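Local coordinates for protein rRNA N-glycosidase (Bougainvillea spectabilis, PDB 3CTK) that belongs to the plant ribosome-inactivating proteins, whose compact fold joins a mixed beta-sheet to a group of helices, at residues A[123-131]-A[185-196]; A[198-206]-A[237-248]. All blocks are in the same frame, centred on the assembly; numbering follows the deposited sequence. Where two conformers were deposited one is given.

Contact 1: A[123-131]-A[185-196]; sequences VDRKDLELG and FKPNFKVLNLEN
Leu130 and Phe185 form a single antiparallel bridge, a hydrogen-bonded pair in which Leu130 N reaches Phe185 O at 2.7 Å and Phe185 N returns a bond to Leu130 O at 3.0 Å. The Phe185 ring turns one face to Leu130 CB. Leu130 CD1 lies 3.9 Å from Pro187 CD, the two side chains crossing at about a right angle, while Pro187 CG sits 3.3 Å from Arg125 O. Arg125 reaches helix 189-196, its chain bent at chi3 (-76°) to present the guanidinium edge. Arg125 NH1 makes a salt bridge to Glu195 OE1 (2.9 Å), guanidinium and carboxylate nearly coplanar; Arg125 NH1 and NH2 grip Asn196 OD1, each at 3.0 Å. The amide is turned 69° from the guanidinium; Arg125 NH2 lies in the Asn196 carbonyl plane, on a lone pair, whereas NH1 is tilted 35° from it. Three bonds to two successive residues should hold the guanidinium against turning. A water links Lys126 O to Pro187 O. The loop between helices 114-121 and 132-142 is joined to helix 189-196 and to the residues leading into it; Leu128 and Glu195 touch helix 149-168, Phe185 leans on helix 170-180, and Tyr114 makes a cation-pi contact with Arg125.

Contact 2: A[198-206]-A[237-248]; sequences WGDISDAIH and ISPDMGILKFKS
Trp198 and Lys245 cross with the lysine chain laid over the indole: Lys245 CB stands 3.5 Å from the centroid of the Trp198 six-membered ring, a CH-pi contact over its face. With CG anti to the backbone N (chi1 -179°), the lysine runs on past the ring, and later bends bring Lys245 CE to 3.6 Å from Gly199 CA; its ammonium makes a long salt bridge with Asp203. At the indole edge, Trp198 NE1 donates within the ring plane to Ile243 O at 2.9 Å. Ser202 OG lies over the same face as Lys245 CB; it accepts an almost straight bond from Lys245 N (2.9 Å, 178°) and donates to Trp198 O, which also takes the helical bond from Ser202 N on the opposite face of its plane. Helix 198-208 is clasped by the C-terminal tail of the chain, which follows the two-stranded antiparallel sheet 214-222/228-233 in this ribosome-inactivating protein fold. The apolar side of the helix meets the earlier tail residues: the Ile205 and Leu244 side chains cross at about a right angle, Ile205 CG2 being 3.7 Å from Leu244 CD1, and Ile201 CG2 is 3.8 Å from Met241 CE. The Lys247 carbonyl directs its oxygen at one face of the His206 imidazole, which turns an edge to Lys245 O, 3.0 Å from His206 CE1. Arg168 makes a cation-pi contact with Trp198, and Phe169 meets its ring at a steep angle.

Contact 1 closes on helix 189-196 and contact 2 opens on helix 198-208, the next helix in the chain, so the two lie in series with centres about 20 Å apart. They touch at two places. Leu194 CD2 packs 3.7 Å from Ile201 CD1, joining the consecutive helices, and Lys190 NZ forms a 2.9 Å salt bridge with Asp240 OD2, tying helix 189-196 to the tail segment 237-248. Helix 149-168 serves both contacts: beyond its packing against contact 1, its last residue, Arg168, makes backbone hydrogen bonds with Gly242 and Ile243 in contact 2. The Cys32-Cys212 disulfide, whose second cysteine lies just after helix 198-208, links that part of the chain covalently to the N-terminal region.

Contact 1: A[123-131]-A[185-196]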
# COMPACT_ATOMS: atom_id res chain seq x y z
N VAL A 123 1.40 -18.05 -3.71
CA VAL A 123 1.25 -18.07 -2.26
C VAL A 123 0.21 -17.02 -1.87
O VAL A 123 0.24 -15.90 -2.36
CB VAL A 123 2.59 -17.76 -1.54
CG1 VAL A 123 3.07 -16.37 -1.90
CG2 VAL A 123 2.41 -17.89 -0.02
N ASP A 124 -0.71 -17.40 -1.00
CA ASP A 124 -1.76 -16.48 -0.58
C ASP A 124 -1.29 -15.54 0.54
O ASP A 124 -0.35 -15.85 1.27
CB ASP A 124 -2.99 -17.26 -0.12
CG ASP A 124 -4.25 -16.79 -0.82
OD1 ASP A 124 -4.62 -15.61 -0.65
OD2 ASP A 124 -4.86 -17.60 -1.54
N ARG A 125 -1.96 -14.39 0.66
CA ARG A 125 -1.62 -13.40 1.67
C ARG A 125 -1.50 -13.96 3.08
O ARG A 125 -0.59 -13.59 3.83
CB ARG A 125 -2.65 -12.27 1.68
CG ARG A 125 -2.53 -11.27 0.54
CD ARG A 125 -3.64 -10.23 0.63
NE ARG A 125 -4.93 -10.77 0.20
CZ ARG A 125 -6.11 -10.19 0.43
NH1 ARG A 125 -6.18 -9.05 1.10
NH2 ARG A 125 -7.22 -10.75 -0.04
N LYS A 126 -2.41 -14.84 3.46
CA LYS A 126 -2.40 -15.41 4.80
C LYS A 126 -1.15 -16.24 5.11
O LYS A 126 -0.81 -16.44 6.27
CB LYS A 126 -3.65 -16.25 5.04
CG LYS A 126 -3.67 -17.56 4.27
CD LYS A 126 -4.92 -18.36 4.60
CE LYS A 126 -4.91 -19.71 3.89
NZ LYS A 126 -4.87 -19.56 2.41
N ASP A 127 -0.48 -16.72 4.06
CA ASP A 127 0.72 -17.55 4.24
C ASP A 127 2.04 -16.84 3.96
O ASP A 127 3.11 -17.43 4.14
CB ASP A 127 0.64 -18.79 3.35
CG ASP A 127 -0.60 -19.62 3.62
OD1 ASP A 127 -0.89 -19.87 4.81
OD2 ASP A 127 -1.27 -20.03 2.65
N LEU A 128 1.99 -15.59 3.51
CA LEU A 128 3.20 -14.85 3.19
C LEU A 128 3.64 -13.95 4.35
O LEU A 128 2.91 -13.04 4.74
CB LEU A 128 3.00 -14.01 1.93
CG LEU A 128 4.23 -13.29 1.39
CD1 LEU A 128 5.29 -14.31 1.00
CD2 LEU A 128 3.85 -12.44 0.18
N GLU A 129 4.83 -14.20 4.87
CA GLU A 129 5.35 -13.42 5.99
C GLU A 129 5.69 -11.98 5.61
O GLU A 129 6.27 -11.73 4.56
CB GLU A 129 6.60 -14.09 6.56
CG GLU A 129 6.41 -15.56 6.87
CD GLU A 129 7.67 -16.19 7.42
OE1 GLU A 129 7.91 -16.09 8.64
OE2 GLU A 129 8.43 -16.78 6.61
N LEU A 130 5.31 -11.06 6.48
CA LEU A 130 5.57 -9.64 6.28
C LEU A 130 6.60 -9.20 7.32
O LEU A 130 6.80 -9.87 8.34
CB LEU A 130 4.27 -8.84 6.47
CG LEU A 130 3.10 -9.24 5.57
CD1 LEU A 130 1.86 -8.45 5.97
CD2 LEU A 130 3.46 -8.98 4.11
N GLY A 131 7.23 -8.06 7.07
CA GLY A 131 8.23 -7.56 8.00
C GLY A 131 9.38 -6.91 7.26
O GLY A 131 9.56 -7.14 6.06
N PHE A 185 5.80 -11.69 10.56
CA PHE A 185 4.46 -12.16 10.89
C PHE A 185 3.59 -12.33 9.66
O PHE A 185 3.86 -11.77 8.60
CB PHE A 185 3.78 -11.18 11.86
CG PHE A 185 3.32 -9.89 11.21
CD1 PHE A 185 4.24 -8.92 10.83
CD2 PHE A 185 1.97 -9.67 10.96
CE1 PHE A 185 3.82 -7.73 10.22
CE2 PHE A 185 1.54 -8.48 10.34
CZ PHE A 185 2.47 -7.51 9.98
N LYS A 186 2.54 -13.14 9.81
CA LYS A 186 1.59 -13.35 8.74
C LYS A 186 0.37 -12.55 9.16
O LYS A 186 -0.04 -12.60 10.32
CB LYS A 186 1.26 -14.84 8.60
CG LYS A 186 2.43 -15.65 8.06
CD LYS A 186 2.21 -17.14 8.21
CE LYS A 186 3.48 -17.90 7.86
NZ LYS A 186 3.35 -19.36 8.15
N PRO A 187 -0.22 -11.78 8.23
CA PRO A 187 -1.40 -10.94 8.51
C PRO A 187 -2.60 -11.72 9.04
O PRO A 187 -3.01 -12.72 8.44
CB PRO A 187 -1.66 -10.27 7.17
CG PRO A 187 -1.19 -11.30 6.18
CD PRO A 187 0.10 -11.78 6.80
N ASN A 188 -3.17 -11.25 10.15
CA ASN A 188 -4.32 -11.92 10.74
C ASN A 188 -5.61 -11.64 9.99
O ASN A 188 -5.63 -10.89 9.02
CB ASN A 188 -4.47 -11.58 12.24
CG ASN A 188 -4.80 -10.11 12.50
OD1 ASN A 188 -5.58 -9.49 11.78
ND2 ASN A 188 -4.21 -9.55 13.56
N PHE A 189 -6.70 -12.27 10.44
CA PHE A 189 -8.00 -12.13 9.80
C PHE A 189 -8.48 -10.69 9.65
O PHE A 189 -9.12 -10.36 8.65
CB PHE A 189 -9.05 -12.94 10.56
CG PHE A 189 -8.70 -14.40 10.71
CD1 PHE A 189 -8.19 -14.88 11.90
CD2 PHE A 189 -8.88 -15.28 9.65
CE1 PHE A 189 -7.85 -16.23 12.04
CE2 PHE A 189 -8.54 -16.63 9.78
CZ PHE A 189 -8.03 -17.10 10.98
N LYS A 190 -8.20 -9.85 10.64
CA LYS A 190 -8.64 -8.46 10.58
C LYS A 190 -7.84 -7.66 9.56
O LYS A 190 -8.40 -6.87 8.80
CB LYS A 190 -8.53 -7.79 11.96
CG LYS A 190 -8.94 -6.32 11.95
CD LYS A 190 -9.17 -5.75 13.35
CE LYS A 190 -9.52 -4.26 13.27
NZ LYS A 190 -9.90 -3.68 14.59
N VAL A 191 -6.53 -7.87 9.54
CA VAL A 191 -5.68 -7.17 8.57
C VAL A 191 -6.21 -7.44 7.17
O VAL A 191 -6.45 -6.52 6.39
CB VAL A 191 -4.22 -7.65 8.67
CG1 VAL A 191 -3.40 -7.04 7.54
CG2 VAL A 191 -3.63 -7.25 10.02
N LEU A 192 -6.41 -8.72 6.85
CA LEU A 192 -6.92 -9.11 5.54
C LEU A 192 -8.31 -8.55 5.25
O LEU A 192 -8.59 -8.12 4.13
CB LEU A 192 -6.93 -10.64 5.43
CG LEU A 192 -5.65 -11.31 4.91
CD1 LEU A 192 -4.43 -10.57 5.40
CD2 LEU A 192 -5.62 -12.77 5.33
N ASN A 193 -9.18 -8.54 6.26
CA ASN A 193 -10.54 -8.03 6.07
C ASN A 193 -10.54 -6.54 5.74
O ASN A 193 -11.26 -6.09 4.85
CB ASN A 193 -11.37 -8.28 7.33
CG ASN A 193 -12.82 -7.91 7.14
OD1 ASN A 193 -13.53 -8.50 6.32
ND2 ASN A 193 -13.28 -6.92 7.90
N LEU A 194 -9.73 -5.76 6.46
CA LEU A 194 -9.65 -4.33 6.22
C LEU A 194 -9.13 -4.07 4.81
O LEU A 194 -9.64 -3.21 4.09
CB LEU A 194 -8.74 -3.66 7.26
CG LEU A 194 -9.30 -3.61 8.69
CD1 LEU A 194 -8.25 -3.08 9.65
CD2 LEU A 194 -10.54 -2.72 8.74
N GLU A 195 -8.11 -4.83 4.40
CA GLU A 195 -7.54 -4.69 3.07
C GLU A 195 -8.61 -4.91 2.00
O GLU A 195 -8.63 -4.21 0.98
CB GLU A 195 -6.40 -5.70 2.86
CG GLU A 195 -5.16 -5.44 3.69
CD GLU A 195 -4.07 -6.49 3.47
OE1 GLU A 195 -4.30 -7.41 2.65
OE2 GLU A 195 -3.00 -6.39 4.12
N ASN A 196 -9.50 -5.86 2.23
CA ASN A 196 -10.56 -6.17 1.28
C ASN A 196 -11.73 -5.19 1.29
O ASN A 196 -12.57 -5.23 0.40
CB ASN A 196 -11.13 -7.57 1.51
CG ASN A 196 -10.08 -8.67 1.39
OD1 ASN A 196 -9.13 -8.56 0.62
ND2 ASN A 196 -10.27 -9.75 2.14
O HOH W 1 -2.28 -15.63 8.68
O HOH W 2 0.79 -20.55 6.83

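Contact 2: A[198-206]-A[237-248]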
# COMPACT_ATOMS: atom_id res chain seq x y z
N TRP A 198 -11.46 -1.45 2.11
CA TRP A 198 -11.15 -0.03 2.22
C TRP A 198 -12.19 0.87 1.56
O TRP A 198 -12.65 1.85 2.16
CB TRP A 198 -9.78 0.26 1.62
CG TRP A 198 -9.35 1.69 1.77
CD1 TRP A 198 -9.19 2.38 2.93
CD2 TRP A 198 -8.97 2.58 0.71
NE1 TRP A 198 -8.72 3.65 2.67
CE2 TRP A 198 -8.58 3.80 1.31
CE3 TRP A 198 -8.92 2.47 -0.69
CZ2 TRP A 198 -8.14 4.90 0.57
CZ3 TRP A 198 -8.48 3.56 -1.43
CH2 TRP A 198 -8.10 4.76 -0.80
N GLY A 199 -12.56 0.54 0.32
CA GLY A 199 -13.54 1.33 -0.40
C GLY A 199 -14.89 1.40 0.29
O GLY A 199 -15.45 2.48 0.45
N ASP A 200 -15.40 0.24 0.71
CA ASP A 200 -16.69 0.19 1.39
C ASP A 200 -16.70 0.90 2.74
O ASP A 200 -17.68 1.56 3.09
CB ASP A 200 -17.14 -1.26 1.57
CG ASP A 200 -17.56 -1.91 0.26
OD1 ASP A 200 -17.81 -1.17 -0.72
OD2 ASP A 200 -17.64 -3.15 0.21
N ILE A 201 -15.62 0.75 3.50
CA ILE A 201 -15.52 1.40 4.80
C ILE A 201 -15.50 2.91 4.61
O ILE A 201 -16.13 3.65 5.37
CB ILE A 201 -14.22 0.96 5.55
CG1 ILE A 201 -14.34 -0.51 5.97
CG2 ILE A 201 -14.00 1.83 6.78
CD1 ILE A 201 -13.06 -1.09 6.56
N SER A 202 -14.78 3.37 3.59
CA SER A 202 -14.68 4.80 3.31
C SER A 202 -16.03 5.40 2.89
O SER A 202 -16.40 6.48 3.34
CB SER A 202 -13.63 5.05 2.22
OG SER A 202 -12.34 4.67 2.67
N ASP A 203 -16.76 4.69 2.04
CA ASP A 203 -18.06 5.18 1.59
C ASP A 203 -19.04 5.24 2.76
O ASP A 203 -19.86 6.15 2.84
CB ASP A 203 -18.63 4.29 0.48
CG ASP A 203 -17.86 4.40 -0.82
OD1 ASP A 203 -17.32 5.49 -1.11
OD2 ASP A 203 -17.81 3.40 -1.57
N ALA A 204 -18.95 4.26 3.66
CA ALA A 204 -19.83 4.21 4.82
C ALA A 204 -19.60 5.42 5.73
O ALA A 204 -20.55 6.02 6.24
CB ALA A 204 -19.59 2.93 5.60
N ILE A 205 -18.34 5.77 5.93
CA ILE A 205 -18.02 6.91 6.78
C ILE A 205 -18.48 8.19 6.11
O ILE A 205 -19.01 9.09 6.77
CB ILE A 205 -16.51 6.95 7.10
CG1 ILE A 205 -16.15 5.71 7.93
CG2 ILE A 205 -16.16 8.23 7.88
CD1 ILE A 205 -14.67 5.55 8.25
N HIS A 206 -18.31 8.29 4.80
CA HIS A 206 -18.76 9.48 4.08
C HIS A 206 -20.27 9.64 4.19
O HIS A 206 -20.78 10.75 4.37
CB HIS A 206 -18.39 9.40 2.60
CG HIS A 206 -17.02 9.91 2.29
ND1 HIS A 206 -15.99 9.09 1.89
CD2 HIS A 206 -16.52 11.16 2.31
CE1 HIS A 206 -14.91 9.82 1.67
NE2 HIS A 206 -15.20 11.08 1.92
N ILE A 237 -14.91 2.31 14.30
CA ILE A 237 -13.93 2.04 13.25
C ILE A 237 -12.92 3.17 13.00
O ILE A 237 -11.84 2.94 12.46
CB ILE A 237 -14.67 1.67 11.93
CG1 ILE A 237 -13.68 1.33 10.82
CG2 ILE A 237 -15.59 2.80 11.52
CD1 ILE A 237 -12.93 0.03 11.04
N SER A 238 -13.25 4.39 13.41
CA SER A 238 -12.36 5.52 13.19
C SER A 238 -10.94 5.33 13.74
O SER A 238 -9.97 5.75 13.11
CB SER A 238 -12.98 6.80 13.77
OG SER A 238 -13.23 6.68 15.16
N PRO A 239 -10.79 4.67 14.91
CA PRO A 239 -9.44 4.47 15.46
C PRO A 239 -8.53 3.61 14.59
O PRO A 239 -7.30 3.68 14.72
CB PRO A 239 -9.71 3.83 16.81
CG PRO A 239 -11.07 4.36 17.18
CD PRO A 239 -11.82 4.25 15.88
N ASP A 240 -9.11 2.78 13.72
CA ASP A 240 -8.31 1.92 12.85
C ASP A 240 -8.00 2.55 11.51
O ASP A 240 -7.22 2.00 10.72
CB ASP A 240 -9.04 0.59 12.60
CG ASP A 240 -9.23 -0.23 13.86
OD1 ASP A 240 -8.31 -0.28 14.69
OD2 ASP A 240 -10.31 -0.85 14.00
N MET A 241 -8.58 3.72 11.23
CA MET A 241 -8.38 4.39 9.95
C MET A 241 -7.22 5.38 9.86
O MET A 241 -7.02 6.19 10.77
CB MET A 241 -9.66 5.11 9.53
CG MET A 241 -10.89 4.23 9.46
SD MET A 241 -10.65 2.74 8.47
CE MET A 241 -10.50 3.40 6.82
N GLY A 242 -6.48 5.30 8.76
CA GLY A 242 -5.36 6.20 8.53
C GLY A 242 -5.75 7.28 7.53
O GLY A 242 -5.48 8.46 7.74
N ILE A 243 -6.38 6.87 6.43
CA ILE A 243 -6.85 7.80 5.41
C ILE A 243 -7.95 7.11 4.62
O ILE A 243 -7.86 5.91 4.32
CB ILE A 243 -5.70 8.25 4.44
CG1 ILE A 243 -6.26 9.24 3.42
CG2 ILE A 243 -5.11 7.04 3.73
CD1 ILE A 243 -5.18 9.95 2.60
N LEU A 244 -9.01 7.86 4.31
CA LEU A 244 -10.15 7.32 3.57
C LEU A 244 -10.09 7.56 2.08
O LEU A 244 -9.41 8.47 1.60
CB LEU A 244 -11.46 7.94 4.09
CG LEU A 244 -11.76 7.89 5.59
CD1 LEU A 244 -13.14 8.49 5.84
CD2 LEU A 244 -11.72 6.45 6.08
N LYS A 245 -10.82 6.74 1.33
CA LYS A 245 -10.89 6.87 -0.11
C LYS A 245 -11.83 8.03 -0.42
O LYS A 245 -12.75 8.31 0.34
CB LYS A 245 -11.41 5.58 -0.75
CG LYS A 245 -11.50 5.64 -2.29
CD LYS A 245 -12.04 4.33 -2.88
CE LYS A 245 -13.54 4.18 -2.64
NZ LYS A 245 -14.33 5.22 -3.36
N PHE A 246 -11.58 8.68 -1.55
CA PHE A 246 -12.39 9.81 -2.01
C PHE A 246 -13.87 9.47 -2.09
O PHE A 246 -14.23 8.30 -2.04
CB PHE A 246 -11.92 10.26 -3.39
CG PHE A 246 -11.94 9.16 -4.43
CD1 PHE A 246 -10.76 8.50 -4.79
CD2 PHE A 246 -13.13 8.75 -5.02
CE1 PHE A 246 -10.77 7.45 -5.72
CE2 PHE A 246 -13.15 7.70 -5.96
CZ PHE A 246 -11.97 7.05 -6.30
N LYS A 247 -14.70 10.52 -2.24
CA LYS A 247 -16.16 10.40 -2.39
C LYS A 247 -17.03 11.34 -1.55
O LYS A 247 -16.61 11.86 -0.53
CB LYS A 247 -16.61 8.98 -2.11
CG LYS A 247 -16.86 8.16 -3.36
CD LYS A 247 -17.93 8.80 -4.21
CE LYS A 247 -18.37 7.85 -5.30
NZ LYS A 247 -19.62 8.37 -5.92
N SER A 248 -18.27 11.51 -2.00
CA SER A 248 -19.28 12.35 -1.35
C SER A 248 -18.70 13.38 -0.37
O SER A 248 -18.72 14.58 -0.72
CB SER A 248 -20.27 11.46 -0.60
OG SER A 248 -21.36 12.21 -0.08
OXT SER A 248 -18.23 12.97 0.71
O HOH W 3 -15.25 6.63 -0.04
O HOH W 4 -21.08 12.78 2.38